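Local coordinates for protein phosphatidylserine synthase (Haemophilus influenzae, PDB 3HSI) that belongs to the phospholipase D superfamily and folds into helices packed on two mixed beta sheets, with two copies in the assembly, at residues Glu264-Gln269 / Tyr374-Gly379; Leu274-Pro279 / His289-Leu294; Phe281-Thr286 / Val301-Gly306; Arg337-Phe342 / Leu351-Trp356. One frame throughout, in Å; residues are numbered along the deposited sequence. Where two conformers were deposited one is given.

Contact 1: Glu264-Gln269 / Tyr374-Gly379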
loop_
_atom_site.group_PDB
_atom_site.type_symbol
_atom_site.label_atom_id
_atom_site.label_comp_id
_atom_site.label_asym_id
_atom_site.label_seq_id
_atom_site.Cartn_x
_atom_site.Cartn_y
_atom_site.Cartn_z
ATOM N N GLU C 264 -10.391 17.989 -0.360
ATOM C CA GLU C 264 -11.573 17.522 -1.080
ATOM C C GLU C 264 -12.698 18.538 -0.932
ATOM O O GLU C 264 -13.371 18.866 -1.899
ATOM C CB GLU C 264 -12.024 16.129 -0.589
ATOM C CG GLU C 264 -10.937 15.054 -0.803
ATOM C CD GLU C 264 -11.315 13.667 -0.286
ATOM O OE1 GLU C 264 -12.508 13.452 -0.009
ATOM O OE2 GLU C 264 -10.420 12.784 -0.164
ATOM N N ASP C 265 -12.879 19.056 0.274
ATOM C CA ASP C 265 -13.931 20.029 0.515
ATOM C C ASP C 265 -13.654 21.405 -0.119
ATOM O O ASP C 265 -14.586 22.101 -0.514
ATOM C CB ASP C 265 -14.220 20.157 2.026
ATOM C CG ASP C 265 -14.880 18.884 2.609
ATOM O OD1 ASP C 265 -15.394 18.039 1.815
ATOM O OD2 ASP C 265 -14.894 18.717 3.850
ATOM N N LEU C 266 -12.389 21.791 -0.190
ATOM C CA LEU C 266 -11.999 23.012 -0.880
ATOM C C LEU C 266 -12.416 22.922 -2.361
ATOM O O LEU C 266 -13.039 23.830 -2.884
ATOM C CB LEU C 266 -10.503 23.304 -0.699
ATOM C CG LEU C 266 -9.989 23.879 0.645
ATOM C CD1 LEU C 266 -8.446 23.910 0.683
ATOM C CD2 LEU C 266 -10.495 25.307 0.865
ATOM N N PHE C 267 -12.144 21.793 -3.001
ATOM C CA PHE C 267 -12.485 21.558 -4.415
ATOM C C PHE C 267 -13.995 21.551 -4.629
ATOM O O PHE C 267 -14.481 22.013 -5.658
ATOM C CB PHE C 267 -11.960 20.206 -4.885
ATOM C CG PHE C 267 -10.521 20.204 -5.344
ATOM C CD1 PHE C 267 -10.167 19.584 -6.544
ATOM C CD2 PHE C 267 -9.519 20.761 -4.570
ATOM C CE1 PHE C 267 -8.839 19.557 -6.960
ATOM C CE2 PHE C 267 -8.182 20.730 -4.982
ATOM C CZ PHE C 267 -7.848 20.126 -6.174
ATOM N N LEU C 268 -14.744 21.000 -3.678
ATOM C CA LEU C 268 -16.200 21.005 -3.809
ATOM C C LEU C 268 -16.804 22.363 -3.605
ATOM O O LEU C 268 -17.909 22.589 -4.049
ATOM C CB LEU C 268 -16.846 20.066 -2.800
ATOM C CG LEU C 268 -16.688 18.588 -3.085
ATOM C CD1 LEU C 268 -16.996 17.845 -1.826
ATOM C CD2 LEU C 268 -17.616 18.204 -4.213
ATOM N N GLN C 269 -16.112 23.245 -2.886
ATOM C CA GLN C 269 -16.664 24.537 -2.515
ATOM C C GLN C 269 -16.185 25.698 -3.362
ATOM O O GLN C 269 -16.365 26.844 -2.978
ATOM C CB GLN C 269 -16.360 24.849 -1.033
ATOM C CG GLN C 269 -17.352 24.167 -0.080
ATOM C CD GLN C 269 -18.736 24.766 -0.216
ATOM O OE1 GLN C 269 -18.920 25.963 0.006
ATOM N NE2 GLN C 269 -19.717 23.939 -0.595
ATOM N N TYR C 374 -9.704 31.162 -0.038
ATOM C CA TYR C 374 -8.755 30.215 0.576
ATOM C C TYR C 374 -7.484 30.039 -0.222
ATOM O O TYR C 374 -7.522 29.984 -1.461
ATOM C CB TYR C 374 -9.375 28.838 0.680
ATOM C CG TYR C 374 -10.633 28.771 1.506
ATOM C CD1 TYR C 374 -10.563 28.692 2.901
ATOM C CD2 TYR C 374 -11.875 28.770 0.897
ATOM C CE1 TYR C 374 -11.692 28.607 3.676
ATOM C CE2 TYR C 374 -13.033 28.704 1.658
ATOM C CZ TYR C 374 -12.926 28.612 3.049
ATOM O OH TYR C 374 -14.045 28.527 3.810
ATOM N N ILE C 375 -6.381 29.882 0.510
ATOM C CA ILE C 375 -5.027 29.687 -0.016
ATOM C C ILE C 375 -4.413 28.602 0.874
ATOM O O ILE C 375 -4.109 28.833 2.043
ATOM C CB ILE C 375 -4.149 31.010 0.106
ATOM C CG1 ILE C 375 -4.797 32.173 -0.640
ATOM C CG2 ILE C 375 -2.746 30.831 -0.466
ATOM C CD1 ILE C 375 -5.407 33.226 0.265
ATOM N N LEU C 376 -4.229 27.416 0.310
ATOM C CA LEU C 376 -3.625 26.313 1.019
ATOM C C LEU C 376 -2.145 26.197 0.702
ATOM O O LEU C 376 -1.753 25.967 -0.467
ATOM C CB LEU C 376 -4.305 25.003 0.624
ATOM C CG LEU C 376 -3.743 23.751 1.295
ATOM C CD1 LEU C 376 -3.886 23.869 2.810
ATOM C CD2 LEU C 376 -4.435 22.455 0.779
ATOM N N LEU C 377 -1.340 26.335 1.744
ATOM C CA LEU C 377 0.082 26.097 1.649
ATOM C C LEU C 377 0.290 24.684 2.131
ATOM O O LEU C 377 -0.079 24.337 3.265
ATOM C CB LEU C 377 0.867 27.061 2.543
ATOM C CG LEU C 377 0.389 28.512 2.562
ATOM C CD1 LEU C 377 1.150 29.339 3.639
ATOM C CD2 LEU C 377 0.473 29.172 1.199
ATOM N N THR C 378 0.881 23.854 1.290
ATOM C CA THR C 378 0.983 22.485 1.639
ATOM C C THR C 378 2.193 21.865 0.998
ATOM O O THR C 378 2.652 22.323 -0.058
ATOM C CB THR C 378 -0.316 21.736 1.283
ATOM O OG1 THR C 378 -0.294 20.449 1.881
ATOM C CG2 THR C 378 -0.546 21.607 -0.245
ATOM N N GLY C 379 2.730 20.840 1.645
ATOM C CA GLY C 379 3.727 20.015 1.010
ATOM C C GLY C 379 3.076 18.877 0.247
ATOM O O GLY C 379 3.773 18.063 -0.346
#

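Contact 2: Leu274-Pro279 / His289-Leu294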
loop_
_atom_site.group_PDB
_atom_site.type_symbol
_atom_site.label_atom_id
_atom_site.label_comp_id
_atom_site.label_asym_id
_atom_site.label_seq_id
_atom_site.Cartn_x
_atom_site.Cartn_y
_atom_site.Cartn_z
ATOM N N LEU C 274 -10.699 27.767 -9.447
ATOM C CA LEU C 274 -9.774 26.931 -8.701
ATOM C C LEU C 274 -8.452 27.026 -9.390
ATOM O O LEU C 274 -8.379 26.849 -10.595
ATOM C CB LEU C 274 -10.237 25.474 -8.749
ATOM C CG LEU C 274 -9.321 24.415 -8.142
ATOM C CD1 LEU C 274 -9.112 24.725 -6.664
ATOM C CD2 LEU C 274 -9.960 22.979 -8.338
ATOM N N VAL C 275 -7.408 27.302 -8.630
ATOM C CA VAL C 275 -6.056 27.226 -9.171
ATOM C C VAL C 275 -5.318 26.126 -8.441
ATOM O O VAL C 275 -5.414 26.021 -7.238
ATOM C CB VAL C 275 -5.282 28.579 -8.996
ATOM C CG1 VAL C 275 -3.879 28.495 -9.615
ATOM C CG2 VAL C 275 -6.087 29.737 -9.647
ATOM N N ILE C 276 -4.551 25.330 -9.162
ATOM C CA ILE C 276 -3.813 24.227 -8.564
ATOM C C ILE C 276 -2.402 24.241 -9.112
ATOM O O ILE C 276 -2.193 24.446 -10.317
ATOM C CB ILE C 276 -4.441 22.880 -8.985
ATOM C CG1 ILE C 276 -5.893 22.768 -8.517
ATOM C CG2 ILE C 276 -3.596 21.702 -8.475
ATOM C CD1 ILE C 276 -6.661 21.586 -9.229
ATOM N N CYS C 277 -1.429 24.082 -8.221
ATOM C CA CYS C 277 -0.047 23.785 -8.606
ATOM C C CYS C 277 0.250 22.382 -8.146
ATOM O O CYS C 277 -0.063 22.018 -7.012
ATOM C CB CYS C 277 0.915 24.744 -7.924
ATOM S SG CYS C 277 1.109 26.279 -8.843
ATOM N N THR C 278 0.850 21.589 -9.018
ATOM C CA THR C 278 1.302 20.269 -8.637
ATOM C C THR C 278 2.562 20.019 -9.468
ATOM O O THR C 278 2.632 20.465 -10.642
ATOM C CB THR C 278 0.169 19.178 -8.902
ATOM O OG1 THR C 278 0.630 17.890 -8.495
ATOM C CG2 THR C 278 -0.192 19.077 -10.348
ATOM N N PRO C 279 3.564 19.313 -8.890
ATOM C CA PRO C 279 4.779 18.979 -9.653
ATOM C C PRO C 279 4.510 18.087 -10.865
ATOM O O PRO C 279 4.915 18.433 -11.988
ATOM C CB PRO C 279 5.636 18.231 -8.641
ATOM C CG PRO C 279 5.005 18.537 -7.303
ATOM C CD PRO C 279 3.584 18.730 -7.539
ATOM N N HIS C 289 -12.307 13.472 -10.304
ATOM C CA HIS C 289 -13.750 13.577 -10.332
ATOM C C HIS C 289 -14.219 14.981 -9.923
ATOM O O HIS C 289 -15.130 15.536 -10.519
ATOM C CB HIS C 289 -14.360 12.550 -9.385
ATOM C CG HIS C 289 -13.998 11.120 -9.695
ATOM N ND1 HIS C 289 -13.940 10.614 -10.982
ATOM C CD2 HIS C 289 -13.725 10.072 -8.870
ATOM C CE1 HIS C 289 -13.645 9.320 -10.935
ATOM N NE2 HIS C 289 -13.504 8.969 -9.666
ATOM N N LYS C 290 -13.612 15.564 -8.896
ATOM C CA LYS C 290 -14.087 16.873 -8.449
ATOM C C LYS C 290 -13.786 17.989 -9.451
ATOM O O LYS C 290 -14.562 18.926 -9.594
ATOM C CB LYS C 290 -13.591 17.185 -7.030
ATOM C CG LYS C 290 -14.355 16.389 -5.969
ATOM C CD LYS C 290 -13.562 16.342 -4.664
ATOM C CE LYS C 290 -14.342 15.635 -3.586
ATOM N NZ LYS C 290 -14.418 14.176 -3.918
ATOM N N ILE C 291 -12.659 17.875 -10.145
ATOM C CA ILE C 291 -12.330 18.773 -11.264
ATOM C C ILE C 291 -13.369 18.667 -12.371
ATOM O O ILE C 291 -13.829 19.679 -12.910
ATOM C CB ILE C 291 -10.962 18.434 -11.889
ATOM C CG1 ILE C 291 -9.841 18.700 -10.890
ATOM C CG2 ILE C 291 -10.750 19.247 -13.172
ATOM C CD1 ILE C 291 -9.893 20.077 -10.332
ATOM N N ALA C 292 -13.739 17.434 -12.707
ATOM C CA ALA C 292 -14.715 17.194 -13.779
ATOM C C ALA C 292 -16.059 17.843 -13.441
ATOM O O ALA C 292 -16.737 18.403 -14.327
ATOM C CB ALA C 292 -14.890 15.700 -14.036
ATOM N N THR C 293 -16.433 17.810 -12.167
ATOM C CA THR C 293 -17.709 18.428 -11.745
ATOM C C THR C 293 -17.664 19.938 -11.888
ATOM O O THR C 293 -18.624 20.536 -12.381
ATOM C CB THR C 293 -18.049 18.088 -10.270
ATOM O OG1 THR C 293 -18.097 16.673 -10.121
ATOM C CG2 THR C 293 -19.397 18.695 -9.865
ATOM N N LEU C 294 -16.553 20.528 -11.427
ATOM C CA LEU C 294 -16.319 21.956 -11.541
ATOM C C LEU C 294 -16.421 22.385 -12.987
ATOM O O LEU C 294 -17.106 23.340 -13.285
ATOM C CB LEU C 294 -14.968 22.359 -10.965
ATOM C CG LEU C 294 -14.838 22.147 -9.450
ATOM C CD1 LEU C 294 -13.457 22.491 -8.998
ATOM C CD2 LEU C 294 -15.962 22.958 -8.641
#

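Contact 3: Phe281-Thr286 / Val301-Gly306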
loop_
_atom_site.group_PDB
_atom_site.type_symbol
_atom_site.label_atom_id
_atom_site.label_comp_id
_atom_site.label_asym_id
_atom_site.label_seq_id
_atom_site.Cartn_x
_atom_site.Cartn_y
_atom_site.Cartn_z
ATOM N N PHE C 281 1.491 15.862 -13.080
ATOM C CA PHE C 281 0.085 15.634 -13.292
ATOM C C PHE C 281 -0.311 14.213 -12.897
ATOM O O PHE C 281 -0.287 13.301 -13.726
ATOM C CB PHE C 281 -0.297 15.888 -14.745
ATOM C CG PHE C 281 -1.753 15.885 -14.967
ATOM C CD1 PHE C 281 -2.515 17.011 -14.636
ATOM C CD2 PHE C 281 -2.384 14.758 -15.469
ATOM C CE1 PHE C 281 -3.865 17.033 -14.840
ATOM C CE2 PHE C 281 -3.755 14.758 -15.668
ATOM C CZ PHE C 281 -4.496 15.895 -15.352
ATOM N N ASN C 282 -0.711 14.033 -11.643
ATOM C CA ASN C 282 -1.067 12.670 -11.155
ATOM C C ASN C 282 -2.044 12.741 -9.991
ATOM O O ASN C 282 -1.706 12.304 -8.902
ATOM C CB ASN C 282 0.206 11.874 -10.748
ATOM C CG ASN C 282 -0.092 10.406 -10.400
ATOM O OD1 ASN C 282 -0.929 9.766 -11.033
ATOM N ND2 ASN C 282 0.601 9.872 -9.388
ATOM N N PHE C 283 -3.250 13.285 -10.235
ATOM C CA PHE C 283 -4.244 13.485 -9.169
ATOM C C PHE C 283 -4.837 12.163 -8.707
ATOM O O PHE C 283 -5.014 11.245 -9.512
ATOM C CB PHE C 283 -5.377 14.440 -9.592
ATOM C CG PHE C 283 -4.922 15.842 -9.829
ATOM C CD1 PHE C 283 -4.422 16.605 -8.789
ATOM C CD2 PHE C 283 -5.015 16.412 -11.087
ATOM C CE1 PHE C 283 -3.950 17.929 -9.019
ATOM C CE2 PHE C 283 -4.578 17.716 -11.317
ATOM C CZ PHE C 283 -4.029 18.475 -10.280
ATOM N N PRO C 284 -5.136 12.070 -7.408
ATOM C CA PRO C 284 -5.980 11.006 -6.924
ATOM C C PRO C 284 -7.277 11.038 -7.715
ATOM O O PRO C 284 -7.710 12.118 -8.122
ATOM C CB PRO C 284 -6.252 11.391 -5.458
ATOM C CG PRO C 284 -5.352 12.508 -5.146
ATOM C CD PRO C 284 -4.922 13.137 -6.411
ATOM N N ARG C 285 -7.880 9.865 -7.961
ATOM C CA ARG C 285 -9.165 9.776 -8.663
ATOM C C ARG C 285 -10.216 10.669 -8.056
ATOM O O ARG C 285 -10.984 11.279 -8.785
ATOM C CB ARG C 285 -9.705 8.298 -8.740
ATOM N N THR C 286 -10.267 10.754 -6.727
ATOM C CA THR C 286 -11.260 11.606 -6.064
ATOM C C THR C 286 -11.107 13.073 -6.501
ATOM O O THR C 286 -12.094 13.764 -6.618
ATOM C CB THR C 286 -11.230 11.501 -4.487
ATOM O OG1 THR C 286 -12.261 12.338 -3.926
ATOM C CG2 THR C 286 -9.864 11.958 -3.892
ATOM N N VAL C 301 -10.920 26.589 -13.938
ATOM C CA VAL C 301 -9.863 25.789 -13.348
ATOM C C VAL C 301 -8.570 26.097 -14.075
ATOM O O VAL C 301 -8.515 26.087 -15.314
ATOM C CB VAL C 301 -10.131 24.237 -13.466
ATOM C CG1 VAL C 301 -8.933 23.433 -12.863
ATOM C CG2 VAL C 301 -11.473 23.853 -12.823
ATOM N N GLU C 302 -7.537 26.366 -13.292
ATOM C CA GLU C 302 -6.222 26.586 -13.828
ATOM C C GLU C 302 -5.271 25.547 -13.208
ATOM O O GLU C 302 -5.194 25.416 -12.010
ATOM C CB GLU C 302 -5.772 28.023 -13.500
ATOM C CG GLU C 302 -4.371 28.326 -13.980
ATOM C CD GLU C 302 -3.886 29.719 -13.598
ATOM O OE1 GLU C 302 -4.663 30.498 -12.975
ATOM O OE2 GLU C 302 -2.721 30.049 -13.947
ATOM N N ILE C 303 -4.533 24.820 -14.031
ATOM C CA ILE C 303 -3.603 23.831 -13.509
ATOM C C ILE C 303 -2.226 24.154 -14.030
ATOM O O ILE C 303 -2.047 24.386 -15.236
ATOM C CB ILE C 303 -4.020 22.396 -13.921
ATOM C CG1 ILE C 303 -5.458 22.119 -13.438
ATOM C CG2 ILE C 303 -2.993 21.379 -13.363
ATOM C CD1 ILE C 303 -6.103 20.789 -13.970
ATOM N N ILE C 304 -1.263 24.230 -13.120
ATOM C CA ILE C 304 0.091 24.567 -13.497
ATOM C C ILE C 304 0.985 23.399 -13.117
ATOM O O ILE C 304 1.074 23.050 -11.959
ATOM C CB ILE C 304 0.585 25.871 -12.767
ATOM C CG1 ILE C 304 -0.517 26.939 -12.794
ATOM C CG2 ILE C 304 1.901 26.367 -13.391
ATOM C CD1 ILE C 304 -0.129 28.394 -12.177
ATOM N N VAL C 305 1.640 22.798 -14.103
ATOM C CA VAL C 305 2.586 21.703 -13.882
ATOM C C VAL C 305 3.849 21.992 -14.652
ATOM O O VAL C 305 3.876 22.890 -15.495
ATOM C CB VAL C 305 2.014 20.334 -14.378
ATOM C CG1 VAL C 305 0.914 19.889 -13.463
ATOM C CG2 VAL C 305 1.493 20.456 -15.809
ATOM N N GLY C 306 4.900 21.239 -14.358
ATOM C CA GLY C 306 6.110 21.298 -15.125
ATOM C C GLY C 306 5.955 20.585 -16.455
ATOM O O GLY C 306 5.252 19.557 -16.566
#

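Contact 4: Arg337-Phe342 / Leu351-Trp356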
loop_
_atom_site.group_PDB
_atom_site.type_symbol
_atom_site.label_atom_id
_atom_site.label_comp_id
_atom_site.label_asym_id
_atom_site.label_seq_id
_atom_site.Cartn_x
_atom_site.Cartn_y
_atom_site.Cartn_z
ATOM N N ARG C 337 -4.146 13.192 -22.272
ATOM C CA ARG C 337 -5.462 12.569 -22.210
ATOM C C ARG C 337 -6.518 13.444 -21.514
ATOM O O ARG C 337 -7.684 13.481 -21.919
ATOM C CB ARG C 337 -5.384 11.216 -21.489
ATOM C CG ARG C 337 -6.512 10.298 -21.870
ATOM C CD ARG C 337 -6.311 8.862 -21.366
ATOM N NE ARG C 337 -6.862 8.663 -20.021
ATOM C CZ ARG C 337 -6.140 8.652 -18.894
ATOM N NH1 ARG C 337 -4.820 8.840 -18.929
ATOM N NH2 ARG C 337 -6.741 8.450 -17.722
ATOM N N PHE C 338 -6.100 14.109 -20.445
ATOM C CA PHE C 338 -6.950 15.027 -19.706
ATOM C C PHE C 338 -7.352 16.228 -20.558
ATOM O O PHE C 338 -8.512 16.636 -20.549
ATOM C CB PHE C 338 -6.173 15.503 -18.487
ATOM C CG PHE C 338 -6.882 16.522 -17.671
ATOM C CD1 PHE C 338 -7.909 16.148 -16.808
ATOM C CD2 PHE C 338 -6.470 17.873 -17.717
ATOM C CE1 PHE C 338 -8.549 17.126 -16.015
ATOM C CE2 PHE C 338 -7.078 18.851 -16.930
ATOM C CZ PHE C 338 -8.114 18.492 -16.064
ATOM N N CYS C 339 -6.393 16.783 -21.287
ATOM C CA CYS C 339 -6.629 17.935 -22.158
ATOM C C CYS C 339 -7.477 17.562 -23.355
ATOM O O CYS C 339 -8.132 18.409 -23.960
ATOM C CB CYS C 339 -5.304 18.524 -22.618
ATOM S SG CYS C 339 -4.356 19.278 -21.237
ATOM N N GLU C 340 -7.457 16.292 -23.712
ATOM C CA GLU C 340 -8.305 15.848 -24.797
ATOM C C GLU C 340 -9.743 15.688 -24.289
ATOM O O GLU C 340 -10.686 16.166 -24.922
ATOM C CB GLU C 340 -7.777 14.556 -25.423
ATOM C CG GLU C 340 -8.599 14.195 -26.637
ATOM C CD GLU C 340 -8.254 12.869 -27.260
ATOM O OE1 GLU C 340 -7.097 12.392 -27.158
ATOM O OE2 GLU C 340 -9.170 12.302 -27.889
ATOM N N LYS C 341 -9.901 15.027 -23.140
ATOM C CA LYS C 341 -11.206 14.895 -22.502
ATOM C C LYS C 341 -11.859 16.275 -22.338
ATOM O O LYS C 341 -13.039 16.448 -22.677
ATOM C CB LYS C 341 -11.047 14.204 -21.156
ATOM C CG LYS C 341 -12.327 14.028 -20.404
ATOM C CD LYS C 341 -12.048 13.442 -19.032
ATOM C CE LYS C 341 -13.306 13.163 -18.242
ATOM N NZ LYS C 341 -14.159 12.173 -18.979
ATOM N N PHE C 342 -11.076 17.264 -21.872
ATOM C CA PHE C 342 -11.593 18.619 -21.632
ATOM C C PHE C 342 -11.225 19.626 -22.725
ATOM O O PHE C 342 -10.943 20.806 -22.466
ATOM C CB PHE C 342 -11.228 19.096 -20.210
ATOM C CG PHE C 342 -11.838 18.242 -19.133
ATOM C CD1 PHE C 342 -13.199 18.288 -18.889
ATOM C CD2 PHE C 342 -11.066 17.337 -18.419
ATOM C CE1 PHE C 342 -13.777 17.488 -17.910
ATOM C CE2 PHE C 342 -11.634 16.514 -17.440
ATOM C CZ PHE C 342 -12.979 16.592 -17.181
ATOM N N LEU C 351 -10.911 25.975 -18.833
ATOM C CA LEU C 351 -9.777 25.279 -18.229
ATOM C C LEU C 351 -8.513 25.842 -18.825
ATOM O O LEU C 351 -8.368 25.920 -20.045
ATOM C CB LEU C 351 -9.852 23.770 -18.497
ATOM C CG LEU C 351 -8.650 22.858 -18.201
ATOM C CD1 LEU C 351 -8.303 22.820 -16.703
ATOM C CD2 LEU C 351 -8.958 21.424 -18.635
ATOM N N VAL C 352 -7.612 26.256 -17.952
ATOM C CA VAL C 352 -6.318 26.779 -18.336
ATOM C C VAL C 352 -5.258 25.786 -17.859
ATOM O O VAL C 352 -5.208 25.428 -16.682
ATOM C CB VAL C 352 -6.070 28.194 -17.736
ATOM C CG1 VAL C 352 -4.599 28.641 -17.937
ATOM C CG2 VAL C 352 -7.009 29.224 -18.423
ATOM N N VAL C 353 -4.435 25.315 -18.780
ATOM C CA VAL C 353 -3.389 24.387 -18.423
ATOM C C VAL C 353 -2.116 25.112 -18.755
ATOM O O VAL C 353 -1.945 25.554 -19.884
ATOM C CB VAL C 353 -3.512 23.049 -19.200
ATOM C CG1 VAL C 353 -2.246 22.173 -19.004
ATOM C CG2 VAL C 353 -4.743 22.289 -18.736
ATOM N N ARG C 354 -1.240 25.260 -17.776
ATOM C CA ARG C 354 0.010 25.953 -18.012
ATOM C C ARG C 354 1.171 25.028 -17.791
ATOM O O ARG C 354 1.176 24.269 -16.822
ATOM C CB ARG C 354 0.167 27.107 -17.037
ATOM C CG ARG C 354 -0.450 28.355 -17.504
ATOM C CD ARG C 354 -0.487 29.249 -16.320
ATOM N NE ARG C 354 -1.263 30.438 -16.595
ATOM C CZ ARG C 354 -0.813 31.498 -17.246
ATOM N NH1 ARG C 354 0.430 31.543 -17.736
ATOM N NH2 ARG C 354 -1.625 32.522 -17.402
ATOM N N LEU C 355 2.146 25.090 -18.684
ATOM C CA LEU C 355 3.341 24.282 -18.549
ATOM C C LEU C 355 4.540 25.169 -18.213
ATOM O O LEU C 355 4.846 26.123 -18.957
ATOM C CB LEU C 355 3.625 23.521 -19.833
ATOM C CG LEU C 355 2.662 22.393 -20.248
ATOM C CD1 LEU C 355 3.166 21.811 -21.547
ATOM C CD2 LEU C 355 2.594 21.304 -19.208
ATOM N N TRP C 356 5.218 24.824 -17.116
ATOM C CA TRP C 356 6.380 25.577 -16.656
ATOM C C TRP C 356 7.636 24.967 -17.238
ATOM O O TRP C 356 7.789 23.736 -17.260
ATOM C CB TRP C 356 6.457 25.571 -15.114
ATOM C CG TRP C 356 7.514 26.478 -14.495
ATOM C CD1 TRP C 356 7.323 27.759 -14.012
ATOM C CD2 TRP C 356 8.902 26.150 -14.230
ATOM N NE1 TRP C 356 8.512 28.241 -13.479
ATOM C CE2 TRP C 356 9.494 27.294 -13.618
ATOM C CE3 TRP C 356 9.712 25.032 -14.515
ATOM C CZ2 TRP C 356 10.851 27.338 -13.238
ATOM C CZ3 TRP C 356 11.053 25.061 -14.152
ATOM C CH2 TRP C 356 11.617 26.226 -13.495
#

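Contact 1: Glu264-Gln269 / Tyr374-Gly379
Leu-266 lays its CD2 methyl over one face of the Tyr-374 ring. The pair joins helix 258-268 to strand 374-378 of a mixed sheet, so this is a helix-on-sheet contact within the PLD-like domain of the phospholipase D fold. CD2 of Leu-266 lies 3.9 Å from the centroid of the Tyr-374 ring and 26° off its normal, which makes it a CH-pi contact. The methyl is not centred. It is shifted toward the rim where the ring joins its own chain, and its nearest ring atom is CG of Tyr-374, at 3.5 Å. CB of Tyr-374 is also close, 3.7 Å from the same CD2. The tyrosine has CG anti to its carbonyl carbon (chi1 -60°). This carries the ring out from the strand, mostly across its direction, with one face against the leucine methyl. The other branch of Leu-266 reaches further along the strand. Its CD1 comes to 4.3 Å from CD2 of Leu-376, a looser apolar touch. One leucine therefore spans two strand residues that both point at the helix. No hydrogen bond crosses between the segments, and all three residues are buried.

Leu-396 of the adjacent strand 391-398 touches both Leu-266 and Tyr-374, and the ring of Tyr-398 meets that of Tyr-374 at about 25°. Two residues earlier on the helix, Glu-264 forms a salt bridge through OE1 with Arg-216 of the second subunit. Its other oxygen, OE2, is hydrogen-bonded to NE1 of Trp-387.

Contact 2: Leu274-Pro279 / His289-Leu294
A beta-alpha-beta unit is made by strand 273-277, helix 285-296 and strand 300-306, and this contact packs its helix on its first strand. The unit is part of the PLD-like domain. The axes of 274-277 and 289-294 come within 11.6 Å and run at 148°, so the helix returns roughly antiparallel to the strand. Four aliphatic side chains meet between them: Leu-274 and Ile-276 from the strand, Ile-291 and Leu-294 from the helix.

Leu-274 does most of the touching from its side. Its CG is anti to the backbone N (chi1 174°), and its CD2 methyl meets both helix residues. That CD2 is 3.6 Å from CD1 of Leu-294, and the two leucines cross at about a right angle. Ile-291 was modelled in two conformers. In one of them its CD1 lies 3.5 Å from CD2 of Leu-274, again with the side chains crossing steeply. In the same conformer the isoleucine also faces Ile-276, and these two meet tip to tip.

All four residues are buried, and no hydrogen bond links the segments. Phe-267 of helix 258-268 packs on Leu-274, Ile-276 and Ile-291, so a second helix covers the same cluster. In this conformer the tip-to-tip pair closes at the far methyls, with CD1 of Ile-276 3.7 Å from CD1 of Ile-291.

Contact 3: Phe281-Thr286 / Val301-Gly306
Phe-281 and Phe-283 turn their rings nearly at right angles to each other, with planes about 80° apart, and both approach the same methyl of Ile-303. They stand on the link that leads from strand 273-277 into helix 285-296. Ile-303 belongs to strand 300-306, the second strand of this beta-alpha-beta unit.

CD1 of Ile-303 lies at the edge of the Phe-281 ring, near its plane, 4.5 Å from CE1. The same CD1 approaches the Phe-283 ring obliquely, 4.3 Å from CE2. The isoleucine is stretched out toward the link, since CD1 is anti to CA about the CB-CG1 bond (chi2 171°), and this puts its tip within reach of both rings.

Two residues further along the strand, Val-305 meets the start of the link. Its CG1 lies 4.1 Å from the backbone N of Phe-281 and 4.4 Å from CB of Phe-281. Here the valine packs beside the root of the phenylalanine, while Ile-303 takes the ring end.

Phe-338 of helix 327-341 adds a third ring, meeting Phe-281 with planes at about 50°. Ile-276 of strand 273-277 touches Phe-283.

All four touching residues are buried, and no hydrogen bond joins the segments. The side-chain contacts are apolar and not tight, so between these two segments burial and weak dispersion do the holding, not directional bonds.

Contact 4: Arg337-Phe342 / Leu351-Trp356
Phe-338 and Leu-351 each place CG anti to the backbone N, with chi1 at 176° and 168°, which carries the phenyl ring and the leucine methyls toward each other between helix 327-341 and strand 351-356. The two side chains approach at a slant. CE2 of Phe-338 lies 3.6 Å from CD2 of Leu-351. The same CD2 methyl also rests against the helix end, 3.6 Å from CB of Phe-342. This leucine branch therefore touches two phenylalanines about one helical turn apart. Phe-342 bends its ring away from the strand and over Phe-338, with its CD2 3.5 Å above one face of the Phe-338 ring and offset toward the rim.

A second, separate touch lies further along the strand. SG of Cys-339 is 3.9 Å from CG2 of Val-353. No hydrogen bond crosses the contact, which is apolar throughout.

The contact belongs to the PLD-like domain, where strand 351-356 lies parallel to strand 300-306. Phe-342 and Leu-351 both touch Leu-295 of helix 285-296. The short helix 343-348 covers Leu-351 and Val-353 through Ile-346.

In the fold
Following the chain from the N terminus, the first of the contact segments lies on helix 258-268, and contact 1 closes the longest loop by packing it on strand 374-378. The other three contacts nest inside that loop. Contact 2 closes next, between strand 273-277 and helix 285-296. Contact 3 crosses it, because 281-286 precedes 289-294 while 301-306 follows. Together they secure one beta-alpha-beta unit, whose strands are hydrogen-bonded neighbours. Contact 4 follows in series and ties helix 327-341 to strand 351-356, which pairs with 300-306. All four reach the same mixed sheet. Contacts 1 and 4 do not touch, with nearest atoms about 9 Å apart; contact 2 touches both.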